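Local coordinates for protein pseudopodium-enriched atypical kinase 1 (Homo sapiens, PDB 6BHC) that is a pseudokinase of the tyrosine-kinase group with an unusual catalytic cleft, whose kinase fold dimerizes in a novel way and which probably has little or no catalytic role, at residues Gln119-Phe124 with Val147-Glu152; Ala71-Ala76 with Asn85-Ile90; Trp54-Leu59 with Ser77-Pro82. The protein carries 1 engineered substitution. All coordinates share one frame; numbering follows the deposited sequence.

Interaction 1 of 3, residues Gln119-Phe124 with Val147-Glu152; sequences QDCGHF and VVITRE
Residues 119-124 run antiparallel to 147-152 in a ladder whose regular part pairs Phe124 with Val147 and His123 with Val148, and which breaks at a beta bulge where Cys121 and Gly122 both face Ile149. There Cys121 N donates to Ile149 O (3.0 Å), while Ile149 N returns a nearly straight bond to Gly122 O (3.1 Å). Phe124 lies beside Val147 and points the same way; Val147 CB sits over one ring face, 4.2 Å from the centroid and 18° off the normal, and Ile149 CG1 reaches the ring obliquely. With chi1 at 58°, Cys121 SG stands between its own backbone N and carbonyl carbon, where it meets both Ile149 CG2 (3.6 Å) and the guanidinium of Arg151. The sulfur rides over the centre of that flat group, and Cys121 CB comes to 3.3 Å from Arg151 NH2, while Arg151 NH1 is bonded to Asp45 O. Beyond the bulge, Thr150 OG1 donates to Gln119 O (2.9 Å) and accepts a weak bond from Glu152 N. The Gln119 amide and Glu152 carboxylate lie obliquely across each other, their planes 24° apart, joined through water. One water accepts from Gln119 N and donates to Glu152 OE1 (2.7 Å); two others donate to Glu152 OE2 and make weak bonds with the Gln119 amide. Asp120 is engaged by Arg108 in a salt bridge. The chemistry thus changes along the contact: an apolar patch where the strands pair, round Phe124, Val147 and Ile149, gives way to a hydrated polar edge, where three waters link Glu152 to Gln119.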
loop_
_atom_site.group_PDB
_atom_site.type_symbol
_atom_site.label_atom_id
_atom_site.label_comp_id
_atom_site.label_asym_id
_atom_site.label_seq_id
_atom_site.Cartn_x
_atom_site.Cartn_y
_atom_site.Cartn_z
ATOM N N GLN A 119 -27.531 4.920 -11.948
ATOM C CA GLN A 119 -27.168 5.317 -13.298
ATOM C C GLN A 119 -27.905 4.443 -14.302
ATOM O O GLN A 119 -28.305 3.315 -14.001
ATOM C CB GLN A 119 -25.657 5.197 -13.525
ATOM C CG GLN A 119 -24.797 5.814 -12.438
ATOM C CD GLN A 119 -23.328 5.469 -12.601
ATOM O OE1 GLN A 119 -22.751 5.642 -13.675
ATOM N NE2 GLN A 119 -22.718 4.963 -11.535
ATOM N N ASP A 120 -28.078 4.974 -15.510
ATOM C CA ASP A 120 -28.696 4.227 -16.594
ATOM C C ASP A 120 -27.925 4.486 -17.879
ATOM O O ASP A 120 -27.283 5.527 -18.036
ATOM C CB ASP A 120 -30.175 4.599 -16.777
ATOM C CG ASP A 120 -30.363 6.016 -17.281
ATOM O OD1 ASP A 120 -30.400 6.208 -18.516
ATOM O OD2 ASP A 120 -30.478 6.937 -16.446
ATOM N N CYS A 121 -27.994 3.523 -18.799
ATOM C CA CYS A 121 -27.334 3.629 -20.094
ATOM C C CYS A 121 -28.344 3.608 -21.237
ATOM O O CYS A 121 -28.028 3.172 -22.347
ATOM C CB CYS A 121 -26.297 2.520 -20.269
ATOM S SG CYS A 121 -26.939 0.834 -20.123
ATOM N N GLY A 122 -29.563 4.075 -20.978
ATOM C CA GLY A 122 -30.573 4.148 -22.013
ATOM C C GLY A 122 -31.955 3.733 -21.554
ATOM O O GLY A 122 -32.115 3.160 -20.473
ATOM N N HIS A 123 -32.962 4.020 -22.374
ATOM C CA HIS A 123 -34.342 3.675 -22.065
ATOM C C HIS A 123 -35.149 3.701 -23.355
ATOM O O HIS A 123 -34.775 4.361 -24.328
ATOM C CB HIS A 123 -34.943 4.630 -21.030
ATOM C CG HIS A 123 -34.825 6.073 -21.404
ATOM N ND1 HIS A 123 -35.658 6.675 -22.323
ATOM C CD2 HIS A 123 -33.967 7.036 -20.989
ATOM C CE1 HIS A 123 -35.322 7.946 -22.455
ATOM N NE2 HIS A 123 -34.298 8.190 -21.656
ATOM N N PHE A 124 -36.265 2.976 -23.347
ATOM C CA PHE A 124 -37.127 2.879 -24.519
ATOM C C PHE A 124 -38.468 2.297 -24.094
ATOM O O PHE A 124 -38.617 1.766 -22.990
ATOM C CB PHE A 124 -36.488 2.023 -25.619
ATOM C CG PHE A 124 -36.147 0.624 -25.182
ATOM C CD1 PHE A 124 -34.925 0.347 -24.593
ATOM C CD2 PHE A 124 -37.046 -0.414 -25.368
ATOM C CE1 PHE A 124 -34.608 -0.939 -24.191
ATOM C CE2 PHE A 124 -36.736 -1.702 -24.968
ATOM C CZ PHE A 124 -35.516 -1.964 -24.380
ATOM N N VAL A 147 -38.956 0.847 -20.429
ATOM C CA VAL A 147 -37.885 -0.079 -20.086
ATOM C C VAL A 147 -36.591 0.710 -19.965
ATOM O O VAL A 147 -36.210 1.434 -20.892
ATOM C CB VAL A 147 -37.751 -1.200 -21.129
ATOM C CG1 VAL A 147 -36.560 -2.086 -20.804
ATOM C CG2 VAL A 147 -39.032 -2.021 -21.192
ATOM N N VAL A 148 -35.919 0.572 -18.826
ATOM C CA VAL A 148 -34.663 1.255 -18.554
ATOM C C VAL A 148 -33.569 0.207 -18.401
ATOM O O VAL A 148 -33.798 -0.861 -17.822
ATOM C CB VAL A 148 -34.764 2.140 -17.293
ATOM C CG1 VAL A 148 -33.483 2.931 -17.081
ATOM C CG2 VAL A 148 -35.963 3.073 -17.398
ATOM N N ILE A 149 -32.387 0.508 -18.932
ATOM C CA ILE A 149 -31.236 -0.386 -18.871
ATOM C C ILE A 149 -30.203 0.226 -17.935
ATOM O O ILE A 149 -29.922 1.429 -18.013
ATOM C CB ILE A 149 -30.637 -0.631 -20.267
ATOM C CG1 ILE A 149 -31.733 -1.047 -21.251
ATOM C CG2 ILE A 149 -29.551 -1.695 -20.208
ATOM C CD1 ILE A 149 -32.484 -2.293 -20.833
ATOM N N THR A 150 -29.643 -0.597 -17.051
ATOM C CA THR A 150 -28.614 -0.155 -16.122
ATOM C C THR A 150 -27.512 -1.201 -16.052
ATOM O O THR A 150 -27.755 -2.396 -16.245
ATOM C CB THR A 150 -29.183 0.106 -14.716
ATOM O OG1 THR A 150 -28.118 0.450 -13.822
ATOM C CG2 THR A 150 -29.906 -1.126 -14.189
ATOM N N ARG A 151 -26.290 -0.739 -15.780
ATOM C CA ARG A 151 -25.141 -1.630 -15.682
ATOM C C ARG A 151 -24.890 -2.132 -14.267
ATOM O O ARG A 151 -24.173 -3.124 -14.096
ATOM C CB ARG A 151 -23.879 -0.932 -16.203
ATOM C CG ARG A 151 -23.908 -0.632 -17.696
ATOM C CD ARG A 151 -22.561 -0.125 -18.193
ATOM N NE ARG A 151 -22.512 -0.053 -19.652
ATOM C CZ ARG A 151 -22.746 1.050 -20.358
ATOM N NH1 ARG A 151 -22.680 1.018 -21.682
ATOM N NH2 ARG A 151 -23.040 2.186 -19.740
ATOM N N GLU A 152 -25.456 -1.477 -13.254
ATOM C CA GLU A 152 -25.336 -1.924 -11.866
ATOM C C GLU A 152 -26.546 -2.796 -11.556
ATOM O O GLU A 152 -27.653 -2.293 -11.349
ATOM C CB GLU A 152 -25.242 -0.735 -10.915
ATOM C CG GLU A 152 -23.973 0.098 -11.062
ATOM C CD GLU A 152 -24.007 1.022 -12.266
ATOM O OE1 GLU A 152 -25.117 1.384 -12.711
ATOM O OE2 GLU A 152 -22.921 1.385 -12.769
HETATM O O HOH W 1 -26.748 2.562 -10.904
HETATM O O HOH W 2 -22.490 2.796 -14.851
HETATM O O HOH W 3 -20.565 2.385 -11.219
#

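Interaction 2 of 3, residues Ala71-Ala76 with Asn85-Ile90; sequences AVYYTA and NYAVKI
Tyr73 and Lys89 form the main side-chain pair of this antiparallel ladder, lying alongside one another and pointing the same way on the sheet face that also carries Thr75 and Ala87. Lys89 is stretched out to its end, every torsion within a few degrees of 180°, and the tyrosine follows it: Tyr73 CE1 lies 3.6 Å from Lys89 CB, and Tyr73 OH 3.3 Å from Lys89 CD. A chi1 of -73° sets Tyr73 CG opposite its own carbonyl carbon and swings the ring toward the lysine stem. Ala71 CB touches the same stem at Lys89 CG (3.5 Å). Beyond them, Gln118 binds Tyr73 OH through NE2 and Lys89 NZ through OE1, and Asp70 adds a salt bridge to the amine. On the opposite face Val72 CG1 meets Ile90 CB at 3.8 Å, Ile90 CD1 reaches obliquely to Tyr74 CD1 (4.1 Å), and Ala76 CB packs on Val88 CG2 (3.7 Å). Backbone bonds join Val72 to Ile90 and Tyr74 to Val88 in both directions, with Val88 N to Tyr74 O the shortest at 2.7 Å. Replacing Tyr73 by an alanine would probably bare one flank of the lysine stem and deprive the Gln118 amide of its hydroxyl partner. By sequence, Lys89 matches the VAIK lysine on strand β3, which in active kinases contacts the ATP phosphates; here aliphatic and aromatic flanks line the extended chain and probably help to keep it straight, while a carboxylate and an amide engage its amine, consistent with the unusual cleft of this pseudokinase.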
loop_
_atom_site.group_PDB
_atom_site.type_symbol
_atom_site.label_atom_id
_atom_site.label_comp_id
_atom_site.label_asym_id
_atom_site.label_seq_id
_atom_site.Cartn_x
_atom_site.Cartn_y
_atom_site.Cartn_z
ATOM N N ALA A 71 -40.270 -0.397 -10.027
ATOM C CA ALA A 71 -40.024 -1.224 -11.199
ATOM C C ALA A 71 -39.666 -2.636 -10.766
ATOM O O ALA A 71 -39.489 -2.925 -9.580
ATOM C CB ALA A 71 -38.911 -0.634 -12.068
ATOM N N VAL A 72 -39.562 -3.515 -11.759
ATOM C CA VAL A 72 -39.059 -4.869 -11.584
ATOM C C VAL A 72 -37.781 -4.997 -12.403
ATOM O O VAL A 72 -37.630 -4.361 -13.452
ATOM C CB VAL A 72 -40.113 -5.927 -11.994
ATOM C CG1 VAL A 72 -40.368 -5.892 -13.496
ATOM C CG2 VAL A 72 -39.696 -7.311 -11.542
ATOM N N TYR A 73 -36.846 -5.803 -11.907
ATOM C CA TYR A 73 -35.523 -5.928 -12.504
ATOM C C TYR A 73 -35.279 -7.351 -12.984
ATOM O O TYR A 73 -35.646 -8.318 -12.308
ATOM C CB TYR A 73 -34.425 -5.541 -11.512
ATOM C CG TYR A 73 -34.326 -4.061 -11.241
ATOM C CD1 TYR A 73 -33.538 -3.240 -12.039
ATOM C CD2 TYR A 73 -35.010 -3.483 -10.179
ATOM C CE1 TYR A 73 -33.437 -1.885 -11.788
ATOM C CE2 TYR A 73 -34.916 -2.130 -9.922
ATOM C CZ TYR A 73 -34.130 -1.337 -10.729
ATOM O OH TYR A 73 -34.033 0.011 -10.477
ATOM N N TYR A 74 -34.640 -7.469 -14.146
ATOM C CA TYR A 74 -34.252 -8.757 -14.705
ATOM C C TYR A 74 -32.835 -8.656 -15.246
ATOM O O TYR A 74 -32.520 -7.723 -15.990
ATOM C CB TYR A 74 -35.203 -9.193 -15.825
ATOM C CG TYR A 74 -36.591 -9.573 -15.366
ATOM C CD1 TYR A 74 -37.596 -8.621 -15.264
ATOM C CD2 TYR A 74 -36.902 -10.890 -15.051
ATOM C CE1 TYR A 74 -38.869 -8.966 -14.850
ATOM C CE2 TYR A 74 -38.171 -11.246 -14.638
ATOM C CZ TYR A 74 -39.150 -10.280 -14.538
ATOM O OH TYR A 74 -40.415 -10.629 -14.126
ATOM N N THR A 75 -31.987 -9.609 -14.871
ATOM C CA THR A 75 -30.669 -9.704 -15.478
ATOM C C THR A 75 -30.807 -10.128 -16.934
ATOM O O THR A 75 -31.615 -10.999 -17.268
ATOM C CB THR A 75 -29.796 -10.701 -14.718
ATOM O OG1 THR A 75 -30.388 -12.003 -14.783
ATOM C CG2 THR A 75 -29.664 -10.287 -13.263
ATOM N N ALA A 76 -30.022 -9.503 -17.807
ATOM C CA ALA A 76 -30.156 -9.732 -19.236
ATOM C C ALA A 76 -28.788 -9.731 -19.900
ATOM O O ALA A 76 -27.825 -9.144 -19.399
ATOM C CB ALA A 76 -31.055 -8.679 -19.894
ATOM N N ASN A 85 -22.489 -7.252 -17.694
ATOM C CA ASN A 85 -23.646 -7.222 -16.812
ATOM C C ASN A 85 -24.617 -6.132 -17.242
ATOM O O ASN A 85 -24.234 -4.969 -17.401
ATOM C CB ASN A 85 -23.208 -6.997 -15.366
ATOM C CG ASN A 85 -22.378 -8.141 -14.825
ATOM O OD1 ASN A 85 -22.550 -9.290 -15.227
ATOM N ND2 ASN A 85 -21.467 -7.831 -13.910
ATOM N N TYR A 86 -25.876 -6.515 -17.434
ATOM C CA TYR A 86 -26.943 -5.574 -17.727
ATOM C C TYR A 86 -28.193 -6.001 -16.977
ATOM O O TYR A 86 -28.448 -7.197 -16.812
ATOM C CB TYR A 86 -27.241 -5.492 -19.232
ATOM C CG TYR A 86 -26.170 -4.801 -20.047
ATOM C CD1 TYR A 86 -26.144 -3.416 -20.166
ATOM C CD2 TYR A 86 -25.194 -5.533 -20.710
ATOM C CE1 TYR A 86 -25.169 -2.781 -20.915
ATOM C CE2 TYR A 86 -24.216 -4.906 -21.462
ATOM C CZ TYR A 86 -24.209 -3.531 -21.562
ATOM O OH TYR A 86 -23.237 -2.907 -22.310
ATOM N N ALA A 87 -28.963 -5.019 -16.521
ATOM C CA ALA A 87 -30.233 -5.256 -15.851
ATOM C C ALA A 87 -31.326 -4.498 -16.588
ATOM O O ALA A 87 -31.142 -3.331 -16.951
ATOM C CB ALA A 87 -30.175 -4.822 -14.384
ATOM N N VAL A 88 -32.452 -5.165 -16.817
ATOM C CA VAL A 88 -33.606 -4.574 -17.483
ATOM C C VAL A 88 -34.569 -4.084 -16.412
ATOM O O VAL A 88 -35.068 -4.877 -15.603
ATOM C CB VAL A 88 -34.285 -5.577 -18.427
ATOM C CG1 VAL A 88 -35.624 -5.040 -18.889
ATOM C CG2 VAL A 88 -33.386 -5.874 -19.616
ATOM N N LYS A 89 -34.825 -2.780 -16.399
ATOM C CA LYS A 89 -35.704 -2.155 -15.418
ATOM C C LYS A 89 -37.031 -1.829 -16.095
ATOM O O LYS A 89 -37.092 -0.953 -16.964
ATOM C CB LYS A 89 -35.050 -0.902 -14.836
ATOM C CG LYS A 89 -35.882 -0.184 -13.793
ATOM C CD LYS A 89 -35.209 1.100 -13.326
ATOM C CE LYS A 89 -36.062 1.824 -12.295
ATOM N NZ LYS A 89 -35.404 3.062 -11.786
ATOM N N ILE A 90 -38.087 -2.535 -15.701
ATOM C CA ILE A 90 -39.417 -2.367 -16.277
ATOM C C ILE A 90 -40.252 -1.566 -15.288
ATOM O O ILE A 90 -40.685 -2.090 -14.256
ATOM C CB ILE A 90 -40.071 -3.718 -16.595
ATOM C CG1 ILE A 90 -39.107 -4.614 -17.373
ATOM C CG2 ILE A 90 -41.353 -3.511 -17.389
ATOM C CD1 ILE A 90 -39.655 -6.000 -17.648
HETATM O O HOH W 4 -25.957 -9.492 -17.584
#

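Interaction 3 of 3, residues Trp54-Leu59 with Ser77-Pro82; sequences WSDFRL and SYAKDP
Ser77, paired with Arg58, opens this antiparallel join of strands 57-59 and 71-78. Its N donates to Arg58 O (2.8 Å), and its O takes two bonds from one residue, from Arg58 N and from Arg58 NE (3.0 Å), which arrive from opposite faces of the carbonyl plane. Bends at chi2 (85°) and chi3 (55°) fold the arginine back, so that NE meets Ser77 O in the guanidinium plane while NH2 donates to Ser77 OG (3.1 Å). That hydroxyl in turn donates to Pro82 O. Tyr78, on the other face, forms an offset stack with Phe57, centroids 4.8 Å apart and planes at 22°, its CD1 over the Phe57 ring near the rim. Tyr78 also starts a type I turn ending at Asp81. Inside that turn Ala79 N donates to Asp56 O (2.6 Å), and Ala79 CA lies over the Arg58 guanidinium. Lys80 N sits above the centre of the Tyr78 ring. Pro82 CB, finally, comes to the guanidinium edge at Arg58 NH2 (3.6 Å). Arg58 thus grips the neutral oxygens of Ser77 while Ala79 and Pro82 pack against its guanidinium by carbon contacts, with an aromatic stack on the buried face.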
loop_
_atom_site.group_PDB
_atom_site.type_symbol
_atom_site.label_atom_id
_atom_site.label_comp_id
_atom_site.label_asym_id
_atom_site.label_seq_id
_atom_site.Cartn_x
_atom_site.Cartn_y
_atom_site.Cartn_z
ATOM N N TRP A 54 -36.100 -4.433 -27.603
ATOM C CA TRP A 54 -36.539 -5.345 -26.552
ATOM C C TRP A 54 -36.092 -6.774 -26.833
ATOM O O TRP A 54 -35.870 -7.551 -25.898
ATOM C CB TRP A 54 -38.059 -5.278 -26.406
ATOM C CG TRP A 54 -38.638 -6.381 -25.577
ATOM C CD1 TRP A 54 -39.282 -7.497 -26.030
ATOM C CD2 TRP A 54 -38.624 -6.480 -24.148
ATOM N NE1 TRP A 54 -39.671 -8.282 -24.972
ATOM C CE2 TRP A 54 -39.278 -7.680 -23.805
ATOM C CE3 TRP A 54 -38.122 -5.669 -23.126
ATOM C CZ2 TRP A 54 -39.443 -8.089 -22.484
ATOM C CZ3 TRP A 54 -38.288 -6.077 -21.813
ATOM C CH2 TRP A 54 -38.943 -7.276 -21.504
ATOM N N SER A 55 -35.953 -7.136 -28.110
ATOM C CA SER A 55 -35.489 -8.466 -28.477
ATOM C C SER A 55 -33.983 -8.627 -28.323
ATOM O O SER A 55 -33.495 -9.762 -28.304
ATOM C CB SER A 55 -35.897 -8.782 -29.918
ATOM O OG SER A 55 -35.436 -10.062 -30.314
ATOM N N ASP A 56 -33.239 -7.526 -28.213
ATOM C CA ASP A 56 -31.792 -7.588 -28.042
ATOM C C ASP A 56 -31.373 -7.875 -26.607
ATOM O O ASP A 56 -30.175 -8.037 -26.352
ATOM C CB ASP A 56 -31.149 -6.279 -28.508
ATOM C CG ASP A 56 -31.170 -6.123 -30.014
ATOM O OD1 ASP A 56 -31.197 -7.155 -30.719
ATOM O OD2 ASP A 56 -31.156 -4.970 -30.493
ATOM N N PHE A 57 -32.313 -7.938 -25.672
ATOM C CA PHE A 57 -32.015 -8.214 -24.268
ATOM C C PHE A 57 -32.581 -9.588 -23.928
ATOM O O PHE A 57 -33.782 -9.736 -23.687
ATOM C CB PHE A 57 -32.588 -7.126 -23.363
ATOM C CG PHE A 57 -31.876 -5.811 -23.481
ATOM C CD1 PHE A 57 -32.287 -4.863 -24.404
ATOM C CD2 PHE A 57 -30.785 -5.527 -22.675
ATOM C CE1 PHE A 57 -31.628 -3.653 -24.516
ATOM C CE2 PHE A 57 -30.123 -4.319 -22.782
ATOM C CZ PHE A 57 -30.544 -3.380 -23.705
ATOM N N ARG A 58 -31.710 -10.592 -23.914
ATOM C CA ARG A 58 -32.096 -11.956 -23.576
ATOM C C ARG A 58 -32.058 -12.102 -22.061
ATOM O O ARG A 58 -30.982 -12.066 -21.453
ATOM C CB ARG A 58 -31.175 -12.970 -24.252
ATOM C CG ARG A 58 -31.293 -13.031 -25.771
ATOM C CD ARG A 58 -30.431 -11.977 -26.455
ATOM N NE ARG A 58 -29.033 -12.059 -26.039
ATOM C CZ ARG A 58 -28.126 -12.841 -26.617
ATOM N NH1 ARG A 58 -28.467 -13.615 -27.638
ATOM N NH2 ARG A 58 -26.876 -12.850 -26.170
ATOM N N LEU A 59 -33.229 -12.258 -21.449
ATOM C CA LEU A 59 -33.301 -12.416 -20.004
ATOM C C LEU A 59 -32.664 -13.735 -19.590
ATOM O O LEU A 59 -33.023 -14.800 -20.102
ATOM C CB LEU A 59 -34.753 -12.355 -19.533
ATOM C CG LEU A 59 -35.510 -11.066 -19.857
ATOM C CD1 LEU A 59 -36.886 -11.075 -19.209
ATOM C CD2 LEU A 59 -34.712 -9.848 -19.418
ATOM N N SER A 77 -28.723 -10.401 -21.047
ATOM C CA SER A 77 -27.544 -10.419 -21.905
ATOM C C SER A 77 -27.845 -9.564 -23.130
ATOM O O SER A 77 -28.670 -9.941 -23.969
ATOM C CB SER A 77 -27.183 -11.849 -22.303
ATOM O OG SER A 77 -26.189 -11.867 -23.313
ATOM N N TYR A 78 -27.187 -8.411 -23.223
ATOM C CA TYR A 78 -27.377 -7.526 -24.364
ATOM C C TYR A 78 -26.819 -8.177 -25.624
ATOM O O TYR A 78 -25.691 -8.675 -25.630
ATOM C CB TYR A 78 -26.695 -6.183 -24.102
ATOM C CG TYR A 78 -26.930 -5.138 -25.169
ATOM C CD1 TYR A 78 -28.158 -5.031 -25.811
ATOM C CD2 TYR A 78 -25.929 -4.241 -25.518
ATOM C CE1 TYR A 78 -28.375 -4.071 -26.782
ATOM C CE2 TYR A 78 -26.137 -3.277 -26.486
ATOM C CZ TYR A 78 -27.361 -3.196 -27.114
ATOM O OH TYR A 78 -27.572 -2.237 -28.079
ATOM N N ALA A 79 -27.618 -8.176 -26.696
ATOM C CA ALA A 79 -27.237 -8.903 -27.904
ATOM C C ALA A 79 -25.967 -8.345 -28.534
ATOM O O ALA A 79 -25.209 -9.092 -29.164
ATOM C CB ALA A 79 -28.382 -8.878 -28.916
ATOM N N LYS A 80 -25.716 -7.049 -28.382
ATOM C CA LYS A 80 -24.535 -6.425 -28.960
ATOM C C LYS A 80 -23.336 -6.436 -28.019
ATOM O O LYS A 80 -22.264 -5.950 -28.396
ATOM C CB LYS A 80 -24.860 -4.989 -29.387
ATOM C CG LYS A 80 -26.030 -4.904 -30.362
ATOM C CD LYS A 80 -26.263 -3.483 -30.848
ATOM C CE LYS A 80 -27.444 -3.417 -31.802
ATOM N NZ LYS A 80 -27.667 -2.039 -32.317
ATOM N N ASP A 81 -23.491 -6.982 -26.812
ATOM C CA ASP A 81 -22.422 -7.125 -25.830
ATOM C C ASP A 81 -22.824 -8.216 -24.845
ATOM O O ASP A 81 -23.213 -7.919 -23.707
ATOM C CB ASP A 81 -22.161 -5.800 -25.112
ATOM C CG ASP A 81 -20.950 -5.854 -24.204
ATOM O OD1 ASP A 81 -20.018 -6.634 -24.495
ATOM O OD2 ASP A 81 -20.927 -5.112 -23.199
ATOM N N PRO A 82 -22.741 -9.489 -25.241
ATOM C CA PRO A 82 -23.441 -10.552 -24.509
ATOM C C PRO A 82 -22.766 -11.022 -23.230
ATOM O O PRO A 82 -23.340 -11.868 -22.535
ATOM C CB PRO A 82 -23.494 -11.688 -25.542
ATOM C CG PRO A 82 -22.269 -11.487 -26.363
ATOM C CD PRO A 82 -22.053 -9.998 -26.442
#

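Overall arrangement
All three contacts belong to one antiparallel sheet, the β-rich N-terminal lobe of the kinase fold. Along the chain, interactions 2 and 3 alternate their segments and share strand 71-78; interaction 1 comes later, using strands 123-128 and 143-150. The centres of interactions 1 and 2 lie about 8 Å apart. Those of interactions 2 and 3 are about 11 Å apart. Interactions 1 and 3 have centres about 13 Å apart. Strands 85-91 and 143-150 are neighbours, probably bonded at Val148 O to Lys89 N and Thr150 O to Ala87 N. On one face, Phe57 packs on Ile149 and Phe124, bringing interactions 1 and 3 into a shared hydrophobic cluster, with Lys89 on the other face.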